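Local coordinates for protein adenine phosphoribosyltransferase (PDB 1QB7) that probably catalyses transfer of the phosphoribosyl group of 5-phosphoribosyl diphosphate to adenine, giving AMP and diphosphate in a one-step salvage route, at residues T153-S156 and G157-V161; S188-N191 and S192-K195. All coordinates share one frame; numbering follows the deposited sequence.

Contact 1 of 2, residues T153-S156 and G157-V161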
# COMPACT_ATOMS: atom_id res chain seq x y z
N THR A 153 15.47 5.16 -0.59
CA THR A 153 14.61 4.63 0.46
C THR A 153 15.14 3.31 1.01
O THR A 153 14.91 3.00 2.18
CB THR A 153 13.16 4.47 -0.01
OG1 THR A 153 13.13 3.81 -1.28
CG2 THR A 153 12.49 5.83 -0.13
N ALA A 154 15.87 2.56 0.19
CA ALA A 154 16.46 1.30 0.64
C ALA A 154 17.44 1.61 1.77
O ALA A 154 17.45 0.93 2.80
CB ALA A 154 17.17 0.58 -0.52
N LEU A 155 18.23 2.66 1.57
CA LEU A 155 19.20 3.09 2.57
C LEU A 155 18.48 3.56 3.84
O LEU A 155 18.95 3.30 4.95
CB LEU A 155 20.11 4.20 2.02
CG LEU A 155 21.10 4.81 3.02
CD1 LEU A 155 22.10 3.76 3.51
CD2 LEU A 155 21.84 5.98 2.39
N SER A 156 17.34 4.24 3.68
CA SER A 156 16.58 4.68 4.84
C SER A 156 16.12 3.46 5.64
O SER A 156 16.14 3.46 6.88
CB SER A 156 15.37 5.51 4.43
OG SER A 156 15.75 6.85 4.20
N GLY A 157 15.74 2.42 4.91
CA GLY A 157 15.30 1.18 5.53
C GLY A 157 16.40 0.56 6.35
O GLY A 157 16.17 0.15 7.49
N LEU A 158 17.61 0.50 5.79
CA LEU A 158 18.76 -0.07 6.48
C LEU A 158 19.07 0.72 7.75
O LEU A 158 19.30 0.13 8.81
CB LEU A 158 19.99 -0.07 5.56
CG LEU A 158 19.82 -0.75 4.20
CD1 LEU A 158 21.08 -0.59 3.35
CD2 LEU A 158 19.48 -2.22 4.39
N GLN A 159 19.05 2.04 7.67
CA GLN A 159 19.33 2.89 8.82
C GLN A 159 18.32 2.66 9.94
O GLN A 159 18.70 2.53 11.10
CB GLN A 159 19.32 4.36 8.41
CG GLN A 159 20.44 4.75 7.46
CD GLN A 159 20.33 6.19 6.98
OE1 GLN A 159 19.24 6.77 6.96
NE2 GLN A 159 21.46 6.76 6.57
N LEU A 160 17.04 2.62 9.58
CA LEU A 160 15.97 2.43 10.55
C LEU A 160 16.05 1.07 11.25
O LEU A 160 15.84 0.99 12.46
CB LEU A 160 14.61 2.63 9.88
CG LEU A 160 14.32 4.07 9.42
CD1 LEU A 160 13.11 4.10 8.50
CD2 LEU A 160 14.14 4.99 10.62
N VAL A 161 16.38 0.03 10.50
CA VAL A 161 16.51 -1.31 11.07
C VAL A 161 17.73 -1.38 12.01
O VAL A 161 17.65 -1.91 13.11
CB VAL A 161 16.60 -2.41 9.97
CG1 VAL A 161 16.85 -3.77 10.60
CG2 VAL A 161 15.31 -2.45 9.17
O HOH W 1 18.31 7.63 4.52
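Ser156 and Gln159 face each other across one turn of helix 152-163, joined through a water. The water donates to Gln159 OE1 at 2.7 Å and is hydrogen-bonded to Ser156 OG at the same length. Each polar end has another partner beyond the turn: Ser156 OG bonds Ser113 OG, and Gln159 OE1 also receives the backbone N of Glu114, so the amide oxygen has two donors.

The backbone supplies four regular i to i+4 bonds. The first, from Gly157 N to Thr153 O, is the shortest at 2.9 Å and the most bent (N-H...O 151°), while that from Gln159 N to Leu155 O is the straightest at 164°. Their donors sit somewhat out of the carbonyl planes.

Side-chain carbons also rest on the carbonyl oxygens one turn back. Leu158 CG lies 3.2 Å from Ala154 O, and Leu160 CG comes just as near to Ser156 O. In Gln159, CG takes the place beside the backbone N (chi1 -66°), which puts it 3.3 Å from Leu155 O; the chain then runs out extended, slanting across the Leu155 side chain until NE2 is 4.1 Å from Leu155 CG. The one apolar pair, Leu155 and Leu158, meets loosely, CD1 to CD1, at 4.5 Å. Beneath the helix, Leu158 and Val161 pack on strands 140-145 and 167-173, as expected of a helix covering the central sheet of a type I phosphoribosyltransferase.

At the N-terminal end, Thr153 belongs with Asp145 to the magnesium site, and it also binds AMP. The chemistry is thus divided by face: aliphatic groups seat the helix on the sheet, the hydrated Ser156-Gln159 pair ties it to the 113-114 loop, and the regular backbone bonding continues from Thr153, the metal-site residue, into the body of the helix.

Contact 2 of 2, residues S188-N191 and S192-K195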
# COMPACT_ATOMS: atom_id res chain seq x y z
N SER A 188 29.35 0.08 -0.97
CA SER A 188 30.66 0.72 -0.84
C SER A 188 30.64 1.99 0.01
O SER A 188 31.67 2.38 0.57
CB SER A 188 31.24 1.05 -2.21
OG SER A 188 30.45 2.02 -2.87
N THR A 189 29.48 2.63 0.10
CA THR A 189 29.35 3.87 0.86
C THR A 189 29.77 3.70 2.32
O THR A 189 29.57 2.64 2.91
CB THR A 189 27.90 4.42 0.79
OG1 THR A 189 27.89 5.77 1.27
CG2 THR A 189 26.95 3.58 1.65
N ALA A 190 30.39 4.74 2.86
CA ALA A 190 30.85 4.74 4.24
C ALA A 190 31.73 3.53 4.57
O ALA A 190 31.44 2.77 5.50
CB ALA A 190 29.65 4.79 5.18
N ASN A 191 32.80 3.36 3.80
CA ASN A 191 33.75 2.26 3.98
C ASN A 191 33.15 0.86 3.97
O ASN A 191 33.48 0.03 4.82
CB ASN A 191 34.55 2.45 5.27
CG ASN A 191 35.67 3.43 5.12
OD1 ASN A 191 36.68 3.14 4.46
ND2 ASN A 191 35.51 4.61 5.70
N SER A 192 32.27 0.60 3.00
CA SER A 192 31.63 -0.71 2.86
C SER A 192 30.91 -1.17 4.13
O SER A 192 30.95 -2.35 4.47
CB SER A 192 32.67 -1.76 2.46
OG SER A 192 33.35 -1.38 1.28
N ARG A 193 30.24 -0.25 4.82
CA ARG A 193 29.55 -0.62 6.05
C ARG A 193 28.31 -1.48 5.82
O ARG A 193 27.89 -2.21 6.72
CB ARG A 193 29.19 0.62 6.87
CG ARG A 193 28.29 1.62 6.17
CD ARG A 193 27.82 2.68 7.15
NE ARG A 193 27.11 2.09 8.29
CZ ARG A 193 26.90 2.72 9.44
NH1 ARG A 193 27.34 3.97 9.61
NH2 ARG A 193 26.23 2.12 10.41
N TYR A 194 27.75 -1.42 4.61
CA TYR A 194 26.58 -2.21 4.27
C TYR A 194 26.92 -3.31 3.26
O TYR A 194 26.03 -3.89 2.63
CB TYR A 194 25.47 -1.31 3.71
CG TYR A 194 24.98 -0.28 4.71
CD1 TYR A 194 24.39 -0.66 5.91
CD2 TYR A 194 25.11 1.09 4.44
CE1 TYR A 194 23.93 0.29 6.83
CE2 TYR A 194 24.66 2.04 5.35
CZ TYR A 194 24.07 1.63 6.54
OH TYR A 194 23.62 2.57 7.44
N LYS A 195 28.21 -3.61 3.15
CA LYS A 195 28.73 -4.63 2.24
C LYS A 195 28.03 -5.97 2.38
O LYS A 195 27.85 -6.68 1.39
CB LYS A 195 30.23 -4.82 2.49
CG LYS A 195 30.89 -5.88 1.62
CD LYS A 195 32.30 -6.21 2.10
CE LYS A 195 32.89 -7.39 1.32
NZ LYS A 195 34.25 -7.77 1.82
O HOH W 2 28.64 0.19 2.45
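Ser192 N donates to Ser188 O at 3.1 Å across the irregular last part of helix 182-192. The bond is nearly straight at hydrogen (162°), yet the donor stands above the carbonyl plane, 65° out of it, so it does not meet a lone pair. From Ala190 to Ser192 the backbone adopts three successive left-handed helical conformations, reversing the sense of the coil; Arg193 N then gives Ala190 O a weak bond of 3.3 Å. A type I turn from Ser192 to Lys195 follows, closed by a weak bond from Lys195 N to Ser192 O at 3.3 Å.

A water bridges the two sides, donating to Thr189 O at 2.7 Å and accepting from Tyr194 N at 2.8 Å. The hydroxyls find partners beyond the turn: Thr189 OG1 reaches Tyr116 OH through a weak bond, and Ser188 OG has weak bonds to the carbonyls of Glu184 and Lys185.

Carbon contacts accompany this network. Arg193 places CG between its backbone N and carbonyl carbon (chi1 60°), 3.4 Å from Ala190 O, and CD then comes to 3.4 Å from Ala190 CB. Thr189 CG2 approaches the edge of the Tyr194 ring, 4.2 Å from CD2. Arg193 CG lies over one ring face near the rim, and its NH2 forms a salt bridge with Glu162.

Across this surface turn a single water supplements one good and one weak direct bond, while the Arg193 charge is probably offset by Glu162 of helix 152-163.

Contacts 1 and 2 lie in series along the chain, their centres about 14 Å apart, and meet through the buried Tyr194. Its CE2 is 3.6 Å from Leu155 CD1, the closest approach between them; Leu158 CD1 sits 4.1 Å from Tyr194 CG, and the hydroxyl OH lies 3.9 Å from Gln159 CG. The loop after helix 182-192 is thereby packed against helix 152-163. The metal site lies at the N-terminal end of contact 1: the Thr153 side chain is about 3 Å from the bound magnesium ion. Contact 2 is more remote, with about 10 Å between the side chain of Thr189 and the AMP-binding residue Gly151.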